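Local coordinates for nigritoxine (Vibrio nigripulchritudo, PDB 5M41), which is a bacterial toxin that acts on crustaceans and insects, at residues T663-V673 with L739-R750; F606-K614 with L725-G733. All blocks are in the same frame, centred on the assembly; numbering follows the deposited sequence.

How the contacts relate
Contact 1 and contact 2 lie about 17 Å apart, centre to centre, on the same side of the chain's centre and within its C-terminal part. Their segments alternate along the sequence: 606-614, then 663-673, then 725-733, and last 739-750. Helix 719-731 of contact 2 is followed directly by helix 739-751 of contact 1. The two contacts also touch, because Met726 of contact 2 packs on Phe670, Val673 and Leu742 of contact 1, and Leu730 on Val673. Helix 719-731 thus lies against both helix 603-614 and helix 667-676, so the chain's last two helices are packed onto earlier parts of this C-terminal region.

Contact 1: residues T663-V673 with L739-R750; sequences TTYTLQDFITV and LQGLSNAAQKLR
A chi1 of -175° turns the Tyr665 ring to the side of its own carbonyl carbon and onto the first turns of helix 739-750, while Asp669, its CG beside the backbone N (chi1 -67°), turns its carboxylate to Ser743. Leu739 lays CD2 over one face of the tyrosine ring, a CH-pi contact 4.2 Å from the centroid. Leu742 CB comes obliquely to within 3.5 Å of Tyr665 CE1. Ser743 OG lies near the ring plane and donates to Asp669 OD2 at 2.7 Å, meeting that oxygen from above the carboxylate plane.

The same aspartate helps to cap the start of its own helix. Thr666 is the N-cap and forms a capping box with Asp669, whose N donates to Thr666 OG1 (3.0 Å); the return bond from Thr666 N to Asp669 OD2 is weak. Before the N-cap, Tyr665 N donates to Thr663 OG1 in an ST turn, and Thr663 OG1 is also bonded to Leu714 O of strand 713-715.

Helices 667-673 and 739-750 cross at 62°, their axes 8.6 Å apart at closest approach. Val673 fits as a knob into the hole between Leu742, Ala745, Ala746 and Leu749, and Ala746 CB packs against the backbone of Asp669, 3.7 Å from Asp669 O. The Thr672 and Leu749 side chains run alongside one another, pointing oppositely, with Thr672 CG2 near Leu749 CB. At the solvent-facing border Arg750, bent at chi3, brings NH2 to 3.6 Å from Asp669 OD1, a long salt bridge made at the guanidinium edge, and NH2 also donates to Gln747 OE1 within its own helix. A water bonded to Tyr665 OH also donates to Leu742 O and, weakly, to Asp669 O.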
loop_
_atom_site.group_PDB
_atom_site.type_symbol
_atom_site.label_atom_id
_atom_site.label_comp_id
_atom_site.label_asym_id
_atom_site.label_seq_id
_atom_site.Cartn_x
_atom_site.Cartn_y
_atom_site.Cartn_z
ATOM N N THR A 663 10.044 35.931 -29.407
ATOM C CA THR A 663 11.018 36.154 -28.356
ATOM C C THR A 663 12.072 35.062 -28.477
ATOM O O THR A 663 11.987 34.207 -29.354
ATOM C CB THR A 663 10.393 36.050 -26.962
ATOM O OG1 THR A 663 9.989 34.695 -26.745
ATOM C CG2 THR A 663 9.202 37.013 -26.798
ATOM N N THR A 664 13.068 35.092 -27.602
ATOM C CA THR A 664 14.098 34.050 -27.552
ATOM C C THR A 664 13.748 33.002 -26.478
ATOM O O THR A 664 14.506 32.068 -26.241
ATOM C CB THR A 664 15.455 34.685 -27.213
ATOM O OG1 THR A 664 15.320 35.384 -25.966
ATOM C CG2 THR A 664 15.879 35.700 -28.322
ATOM N N TYR A 665 12.596 33.164 -25.834
ATOM C CA TYR A 665 12.092 32.192 -24.854
ATOM C C TYR A 665 11.498 30.994 -25.572
ATOM O O TYR A 665 10.690 31.152 -26.490
ATOM C CB TYR A 665 11.019 32.832 -23.970
ATOM C CG TYR A 665 10.524 31.956 -22.847
ATOM C CD1 TYR A 665 11.259 31.850 -21.658
ATOM C CD2 TYR A 665 9.294 31.279 -22.931
ATOM C CE1 TYR A 665 10.817 31.069 -20.606
ATOM C CE2 TYR A 665 8.834 30.490 -21.868
ATOM C CZ TYR A 665 9.615 30.394 -20.711
ATOM O OH TYR A 665 9.222 29.647 -19.629
ATOM N N THR A 666 11.902 29.797 -25.164
ATOM C CA THR A 666 11.511 28.595 -25.900
ATOM C C THR A 666 10.538 27.755 -25.090
ATOM O O THR A 666 10.484 27.875 -23.861
ATOM C CB THR A 666 12.731 27.714 -26.219
ATOM O OG1 THR A 666 13.233 27.174 -24.991
ATOM C CG2 THR A 666 13.839 28.534 -26.931
ATOM N N LEU A 667 9.785 26.894 -25.782
ATOM C CA LEU A 667 8.951 25.888 -25.129
ATOM C C LEU A 667 9.796 25.019 -24.198
ATOM O O LEU A 667 9.329 24.621 -23.136
ATOM C CB LEU A 667 8.236 24.999 -26.161
ATOM C CG LEU A 667 7.296 23.930 -25.583
ATOM C CD1 LEU A 667 6.098 24.538 -24.854
ATOM C CD2 LEU A 667 6.798 23.000 -26.675
ATOM N N GLN A 668 11.024 24.712 -24.608
ATOM C CA GLN A 668 11.950 23.987 -23.732
ATOM C C GLN A 668 12.196 24.698 -22.384
ATOM O O GLN A 668 12.172 24.050 -21.332
ATOM C CB GLN A 668 13.282 23.733 -24.435
ATOM C CG GLN A 668 14.048 22.589 -23.793
ATOM C CD GLN A 668 15.446 22.427 -24.343
ATOM O OE1 GLN A 668 15.825 21.328 -24.753
ATOM N NE2 GLN A 668 16.228 23.515 -24.352
ATOM N N ASP A 669 12.422 26.014 -22.402
ATOM C CA ASP A 669 12.574 26.748 -21.134
ATOM C C ASP A 669 11.341 26.527 -20.257
ATOM O O ASP A 669 11.466 26.288 -19.056
ATOM C CB ASP A 669 12.729 28.247 -21.360
ATOM C CG ASP A 669 14.031 28.631 -22.051
ATOM O OD1 ASP A 669 15.018 27.857 -22.042
ATOM O OD2 ASP A 669 14.033 29.742 -22.620
ATOM N N PHE A 670 10.159 26.612 -20.874
ATOM C CA PHE A 670 8.877 26.445 -20.187
ATOM C C PHE A 670 8.772 25.062 -19.572
ATOM O O PHE A 670 8.487 24.905 -18.373
ATOM C CB PHE A 670 7.698 26.701 -21.154
ATOM C CG PHE A 670 6.348 26.555 -20.513
ATOM C CD1 PHE A 670 5.853 27.548 -19.674
ATOM C CD2 PHE A 670 5.553 25.442 -20.772
ATOM C CE1 PHE A 670 4.604 27.428 -19.082
ATOM C CE2 PHE A 670 4.297 25.311 -20.187
ATOM C CZ PHE A 670 3.827 26.304 -19.335
ATOM N N ILE A 671 9.066 24.062 -20.390
ATOM C CA ILE A 671 8.964 22.669 -19.972
ATOM C C ILE A 671 9.936 22.368 -18.834
ATOM O O ILE A 671 9.564 21.734 -17.836
ATOM C CB ILE A 671 9.151 21.714 -21.179
ATOM C CG1 ILE A 671 7.909 21.768 -22.093
ATOM C CG2 ILE A 671 9.451 20.285 -20.724
ATOM C CD1 ILE A 671 8.006 20.885 -23.336
ATOM N N THR A 672 11.173 22.846 -18.962
ATOM C CA THR A 672 12.190 22.620 -17.915
ATOM C C THR A 672 11.693 23.119 -16.550
ATOM O O THR A 672 11.778 22.417 -15.564
ATOM C CB THR A 672 13.522 23.297 -18.277
ATOM O OG1 THR A 672 13.995 22.757 -19.520
ATOM C CG2 THR A 672 14.587 23.074 -17.174
ATOM N N VAL A 673 11.135 24.322 -16.501
ATOM C CA VAL A 673 10.642 24.848 -15.232
ATOM C C VAL A 673 9.419 24.047 -14.753
ATOM O O VAL A 673 9.353 23.622 -13.592
ATOM C CB VAL A 673 10.412 26.378 -15.300
ATOM C CG1 VAL A 673 9.663 26.887 -14.077
ATOM C CG2 VAL A 673 11.762 27.092 -15.380
ATOM N N LEU A 739 10.712 37.220 -18.927
ATOM C CA LEU A 739 11.107 36.080 -19.746
ATOM C C LEU A 739 12.563 35.692 -19.550
ATOM O O LEU A 739 12.894 34.505 -19.518
ATOM C CB LEU A 739 10.831 36.354 -21.234
ATOM C CG LEU A 739 9.371 36.375 -21.705
ATOM C CD1 LEU A 739 9.356 36.710 -23.194
ATOM C CD2 LEU A 739 8.632 35.064 -21.448
ATOM N N GLN A 740 13.433 36.689 -19.409
ATOM C CA GLN A 740 14.833 36.414 -19.201
ATOM C C GLN A 740 15.011 35.684 -17.862
ATOM O O GLN A 740 15.734 34.699 -17.775
ATOM C CB GLN A 740 15.663 37.718 -19.244
ATOM C CG GLN A 740 17.126 37.507 -19.646
ATOM C CD GLN A 740 17.280 36.774 -20.983
ATOM O OE1 GLN A 740 17.031 37.337 -22.052
ATOM N NE2 GLN A 740 17.678 35.504 -20.922
ATOM N N GLY A 741 14.347 36.175 -16.816
ATOM C CA GLY A 741 14.380 35.501 -15.509
ATOM C C GLY A 741 13.884 34.064 -15.659
ATOM O O GLY A 741 14.467 33.146 -15.108
ATOM N N LEU A 742 12.820 33.871 -16.437
ATOM C CA LEU A 742 12.298 32.525 -16.685
ATOM C C LEU A 742 13.297 31.659 -17.458
ATOM O O LEU A 742 13.472 30.486 -17.126
ATOM C CB LEU A 742 10.948 32.581 -17.405
ATOM C CG LEU A 742 9.812 33.072 -16.505
ATOM C CD1 LEU A 742 8.561 33.262 -17.354
ATOM C CD2 LEU A 742 9.546 32.114 -15.348
ATOM N N SER A 743 13.965 32.235 -18.461
ATOM C CA SER A 743 15.008 31.500 -19.220
ATOM C C SER A 743 16.216 31.155 -18.364
ATOM O O SER A 743 16.747 30.038 -18.430
ATOM C CB SER A 743 15.470 32.305 -20.433
ATOM O OG SER A 743 14.522 32.154 -21.475
ATOM N N ASN A 744 16.650 32.121 -17.561
ATOM C CA ASN A 744 17.745 31.863 -16.622
ATOM C C ASN A 744 17.393 30.795 -15.589
ATOM O O ASN A 744 18.229 29.952 -15.287
ATOM C CB ASN A 744 18.251 33.158 -15.979
ATOM C CG ASN A 744 18.733 34.156 -17.018
ATOM O OD1 ASN A 744 19.107 33.776 -18.132
ATOM N ND2 ASN A 744 18.695 35.433 -16.681
ATOM N N ALA A 745 16.151 30.792 -15.098
ATOM C CA ALA A 745 15.714 29.756 -14.151
ATOM C C ALA A 745 15.827 28.372 -14.785
ATOM O O ALA A 745 16.305 27.420 -14.146
ATOM C CB ALA A 745 14.293 30.020 -13.677
ATOM N N ALA A 746 15.404 28.265 -16.044
ATOM C CA ALA A 746 15.581 27.030 -16.798
ATOM C C ALA A 746 17.066 26.663 -16.929
ATOM O O ALA A 746 17.459 25.518 -16.686
ATOM C CB ALA A 746 14.910 27.138 -18.172
ATOM N N GLN A 747 17.876 27.635 -17.326
ATOM C CA GLN A 747 19.332 27.455 -17.384
ATOM C C GLN A 747 19.938 26.932 -16.075
ATOM O O GLN A 747 20.708 25.976 -16.098
ATOM C CB GLN A 747 20.050 28.742 -17.830
ATOM C CG GLN A 747 21.484 28.500 -18.308
ATOM C CD GLN A 747 21.560 27.440 -19.410
ATOM O OE1 GLN A 747 20.870 27.539 -20.429
ATOM N NE2 GLN A 747 22.387 26.407 -19.200
ATOM N N LYS A 748 19.580 27.550 -14.951
ATOM C CA LYS A 748 19.993 27.078 -13.627
ATOM C C LYS A 748 19.607 25.634 -13.383
ATOM O O LYS A 748 20.357 24.906 -12.733
ATOM C CB LYS A 748 19.389 27.931 -12.511
ATOM C CG LYS A 748 20.198 29.166 -12.155
ATOM C CD LYS A 748 19.416 30.070 -11.223
ATOM C CE LYS A 748 20.154 31.383 -11.019
ATOM N NZ LYS A 748 19.437 32.278 -10.074
ATOM N N LEU A 749 18.442 25.213 -13.889
ATOM C CA LEU A 749 18.013 23.833 -13.682
ATOM C C LEU A 749 18.823 22.804 -14.476
ATOM O O LEU A 749 19.025 21.701 -13.998
ATOM C CB LEU A 749 16.522 23.672 -13.962
ATOM C CG LEU A 749 15.667 24.275 -12.860
ATOM C CD1 LEU A 749 14.243 24.424 -13.354
ATOM C CD2 LEU A 749 15.761 23.438 -11.599
ATOM N N ARG A 750 19.265 23.166 -15.682
ATOM C CA ARG A 750 20.115 22.288 -16.505
ATOM C C ARG A 750 21.562 22.209 -15.974
ATOM O O ARG A 750 22.217 21.180 -16.116
ATOM C CB ARG A 750 20.098 22.727 -17.980
ATOM C CG ARG A 750 18.752 22.538 -18.677
ATOM C CD ARG A 750 18.809 22.868 -20.162
ATOM N NE ARG A 750 18.913 24.307 -20.411
ATOM C CZ ARG A 750 17.888 25.105 -20.728
ATOM N NH1 ARG A 750 16.647 24.621 -20.845
ATOM N NH2 ARG A 750 18.104 26.404 -20.927
HETATM O O HOH W 1 11.147 28.864 -17.939
#

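Contact 2: residues F606-K614 with L725-G733; sequences FLTYIEGKK and LMGQVLTNG
Val729 and Leu725 of helix 719-731 pack against helix 603-614, and Lys614 of the latter reaches back to the former. Val729 has the most surface buried. Both its methyls touch Ile610 CG2, with Val729 CG1 3.9 Å from that atom, and Val729 CG2 also comes to 4.0 Å from Leu607 CD1. Leu607 and Val729 lie flank to flank with their ends directed oppositely, whereas Ile610 meets the valine at a slant. One turn earlier, Leu725 sends CD1 to within 3.7 Å of Leu607 CB and CD2 obliquely to the ring of Phe606.

The two helices run nearly parallel, 12° between their directions, and the 10.2 Å between their axes is bridged by leucine, isoleucine, valine and phenylalanine side chains. Helix 688-704 adjoins the seam through Met698 on Phe606 and Ile694 on Ile610, and helix 667-676 touches Phe606 through Val674, an arrangement consistent with a small helical bundle.

Polar groups close the C-terminal end of the seam. Lys614, bent at chi3 (56°), reaches across to the C-terminal part of helix 719-731 and to Asn732, the first residue there to leave helical phi/psi. Lys614 NZ bonds Asn732 OD1 at 2.6 Å, nearly straight on to the amide C=O, and Val729 O at 2.9 Å from above that carbonyl's plane. Lys614 NZ also forms a salt bridge with Glu611 OE2 (2.8 Å), on the syn side of the carboxylate, which gives the ammonium a third partner. Glu611 OE1 takes a weak bond from Gln728 NE2 (3.2 Å), with carboxylate and amide planes 62° apart.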
loop_
_atom_site.group_PDB
_atom_site.type_symbol
_atom_site.label_atom_id
_atom_site.label_comp_id
_atom_site.label_asym_id
_atom_site.label_seq_id
_atom_site.Cartn_x
_atom_site.Cartn_y
_atom_site.Cartn_z
ATOM N N PHE A 606 -4.670 25.289 -18.029
ATOM C CA PHE A 606 -3.412 24.948 -17.375
ATOM C C PHE A 606 -3.350 25.630 -16.009
ATOM O O PHE A 606 -3.090 24.979 -15.001
ATOM C CB PHE A 606 -2.204 25.354 -18.251
ATOM C CG PHE A 606 -0.853 24.967 -17.661
ATOM C CD1 PHE A 606 -0.397 23.634 -17.701
ATOM C CD2 PHE A 606 -0.033 25.929 -17.066
ATOM C CE1 PHE A 606 0.842 23.278 -17.168
ATOM C CE2 PHE A 606 1.208 25.574 -16.535
ATOM C CZ PHE A 606 1.650 24.256 -16.586
ATOM N N LEU A 607 -3.638 26.935 -15.986
ATOM C CA LEU A 607 -3.622 27.713 -14.738
ATOM C C LEU A 607 -4.527 27.073 -13.680
ATOM O O LEU A 607 -4.099 26.868 -12.533
ATOM C CB LEU A 607 -4.017 29.195 -14.966
ATOM C CG LEU A 607 -4.162 30.094 -13.728
ATOM C CD1 LEU A 607 -2.873 30.120 -12.895
ATOM C CD2 LEU A 607 -4.626 31.513 -14.083
ATOM N N THR A 608 -5.758 26.754 -14.072
ATOM C CA THR A 608 -6.749 26.209 -13.146
ATOM C C THR A 608 -6.277 24.866 -12.641
ATOM O O THR A 608 -6.291 24.613 -11.430
ATOM C CB THR A 608 -8.151 26.080 -13.781
ATOM O OG1 THR A 608 -8.626 27.388 -14.127
ATOM C CG2 THR A 608 -9.144 25.463 -12.789
ATOM N N TYR A 609 -5.845 24.012 -13.560
ATOM C CA TYR A 609 -5.416 22.678 -13.136
ATOM C C TYR A 609 -4.250 22.761 -12.152
ATOM O O TYR A 609 -4.294 22.140 -11.097
ATOM C CB TYR A 609 -5.117 21.746 -14.318
ATOM C CG TYR A 609 -4.601 20.392 -13.875
ATOM C CD1 TYR A 609 -5.479 19.395 -13.432
ATOM C CD2 TYR A 609 -3.234 20.118 -13.866
ATOM C CE1 TYR A 609 -5.008 18.160 -13.007
ATOM C CE2 TYR A 609 -2.747 18.885 -13.443
ATOM C CZ TYR A 609 -3.639 17.908 -13.021
ATOM O OH TYR A 609 -3.158 16.676 -12.600
ATOM N N ILE A 610 -3.237 23.551 -12.478
ATOM C CA ILE A 610 -2.043 23.634 -11.653
ATOM C C ILE A 610 -2.349 24.245 -10.272
ATOM O O ILE A 610 -1.890 23.714 -9.243
ATOM C CB ILE A 610 -0.895 24.359 -12.394
ATOM C CG1 ILE A 610 -0.420 23.504 -13.579
ATOM C CG2 ILE A 610 0.289 24.668 -11.461
ATOM C CD1 ILE A 610 0.198 22.157 -13.209
ATOM N N GLU A 611 -3.142 25.318 -10.236
ATOM C CA GLU A 611 -3.571 25.907 -8.963
ATOM C C GLU A 611 -4.321 24.880 -8.116
ATOM O O GLU A 611 -4.144 24.825 -6.910
ATOM C CB GLU A 611 -4.403 27.172 -9.180
ATOM C CG GLU A 611 -3.601 28.312 -9.801
ATOM C CD GLU A 611 -2.501 28.819 -8.877
ATOM O OE1 GLU A 611 -2.817 29.145 -7.727
ATOM O OE2 GLU A 611 -1.328 28.899 -9.290
ATOM N N GLY A 612 -5.118 24.033 -8.760
ATOM C CA GLY A 612 -5.797 22.955 -8.064
ATOM C C GLY A 612 -4.812 21.947 -7.498
ATOM O O GLY A 612 -4.871 21.607 -6.308
ATOM N N LYS A 613 -3.912 21.461 -8.352
ATOM C CA LYS A 613 -2.879 20.515 -7.936
ATOM C C LYS A 613 -1.915 21.108 -6.901
ATOM O O LYS A 613 -1.392 20.370 -6.068
ATOM C CB LYS A 613 -2.099 19.990 -9.128
ATOM C CG LYS A 613 -2.858 18.967 -9.953
ATOM C CD LYS A 613 -3.239 17.738 -9.135
ATOM C CE LYS A 613 -2.189 16.646 -9.209
ATOM N NZ LYS A 613 -2.746 15.340 -8.765
ATOM N N LYS A 614 -1.687 22.423 -6.958
ATOM C CA LYS A 614 -0.795 23.116 -6.003
ATOM C C LYS A 614 -1.244 23.010 -4.551
ATOM O O LYS A 614 -0.413 23.038 -3.658
ATOM C CB LYS A 614 -0.646 24.600 -6.346
ATOM C CG LYS A 614 0.472 24.894 -7.317
ATOM C CD LYS A 614 0.399 26.317 -7.858
ATOM C CE LYS A 614 0.390 27.391 -6.761
ATOM N NZ LYS A 614 0.706 28.715 -7.379
ATOM N N LEU A 725 1.060 34.174 -16.099
ATOM C CA LEU A 725 0.817 32.759 -15.792
ATOM C C LEU A 725 1.861 32.178 -14.843
ATOM O O LEU A 725 1.513 31.600 -13.809
ATOM C CB LEU A 725 0.799 31.923 -17.077
ATOM C CG LEU A 725 0.728 30.395 -16.914
ATOM C CD1 LEU A 725 -0.608 29.972 -16.308
ATOM C CD2 LEU A 725 0.877 29.749 -18.280
ATOM N N MET A 726 3.129 32.319 -15.212
ATOM C CA MET A 726 4.229 31.765 -14.413
ATOM C C MET A 726 4.359 32.456 -13.062
ATOM O O MET A 726 4.619 31.804 -12.066
ATOM C CB MET A 726 5.559 31.798 -15.174
ATOM C CG MET A 726 5.581 30.961 -16.440
ATOM S SD MET A 726 5.230 29.213 -16.131
ATOM C CE MET A 726 6.870 28.524 -16.123
ATOM N N GLY A 727 4.188 33.769 -13.039
ATOM C CA GLY A 727 4.197 34.535 -11.800
ATOM C C GLY A 727 3.235 33.934 -10.802
ATOM O O GLY A 727 3.591 33.735 -9.624
ATOM N N GLN A 728 2.030 33.607 -11.281
ATOM C CA GLN A 728 0.996 33.045 -10.436
ATOM C C GLN A 728 1.328 31.600 -10.052
ATOM O O GLN A 728 1.300 31.231 -8.860
ATOM C CB GLN A 728 -0.403 33.131 -11.091
ATOM C CG GLN A 728 -1.517 32.484 -10.249
ATOM C CD GLN A 728 -1.634 33.082 -8.843
ATOM O OE1 GLN A 728 -1.343 34.244 -8.644
ATOM N NE2 GLN A 728 -2.038 32.276 -7.871
ATOM N N VAL A 729 1.647 30.798 -11.066
ATOM C CA VAL A 729 1.876 29.377 -10.880
ATOM C C VAL A 729 3.093 29.173 -9.961
ATOM O O VAL A 729 3.063 28.373 -9.020
ATOM C CB VAL A 729 2.029 28.686 -12.265
ATOM C CG1 VAL A 729 2.899 27.465 -12.196
ATOM C CG2 VAL A 729 0.657 28.345 -12.854
ATOM N N LEU A 730 4.152 29.917 -10.214
ATOM C CA LEU A 730 5.385 29.688 -9.493
ATOM C C LEU A 730 5.491 30.426 -8.171
ATOM O O LEU A 730 6.180 29.943 -7.272
ATOM C CB LEU A 730 6.600 30.000 -10.361
ATOM C CG LEU A 730 6.681 29.240 -11.689
ATOM C CD1 LEU A 730 7.805 29.776 -12.551
ATOM C CD2 LEU A 730 6.839 27.734 -11.471
ATOM N N THR A 731 4.837 31.584 -8.047
ATOM C CA THR A 731 5.034 32.431 -6.856
ATOM C C THR A 731 3.745 32.948 -6.216
ATOM O O THR A 731 3.794 33.825 -5.352
ATOM C CB THR A 731 5.979 33.632 -7.134
ATOM O OG1 THR A 731 5.273 34.667 -7.836
ATOM C CG2 THR A 731 7.235 33.215 -7.949
ATOM N N ASN A 732 2.596 32.421 -6.639
ATOM C CA ASN A 732 1.295 32.921 -6.174
ATOM C C ASN A 732 1.126 34.421 -6.434
ATOM O O ASN A 732 0.422 35.097 -5.706
ATOM C CB ASN A 732 1.061 32.604 -4.680
ATOM C CG ASN A 732 0.998 31.116 -4.397
ATOM O OD1 ASN A 732 0.777 30.299 -5.290
ATOM N ND2 ASN A 732 1.204 30.757 -3.148
ATOM N N GLY A 733 1.780 34.925 -7.475
ATOM C CA GLY A 733 1.686 36.336 -7.850
ATOM C C GLY A 733 2.450 37.282 -6.925
ATOM O O GLY A 733 2.235 38.490 -6.958
#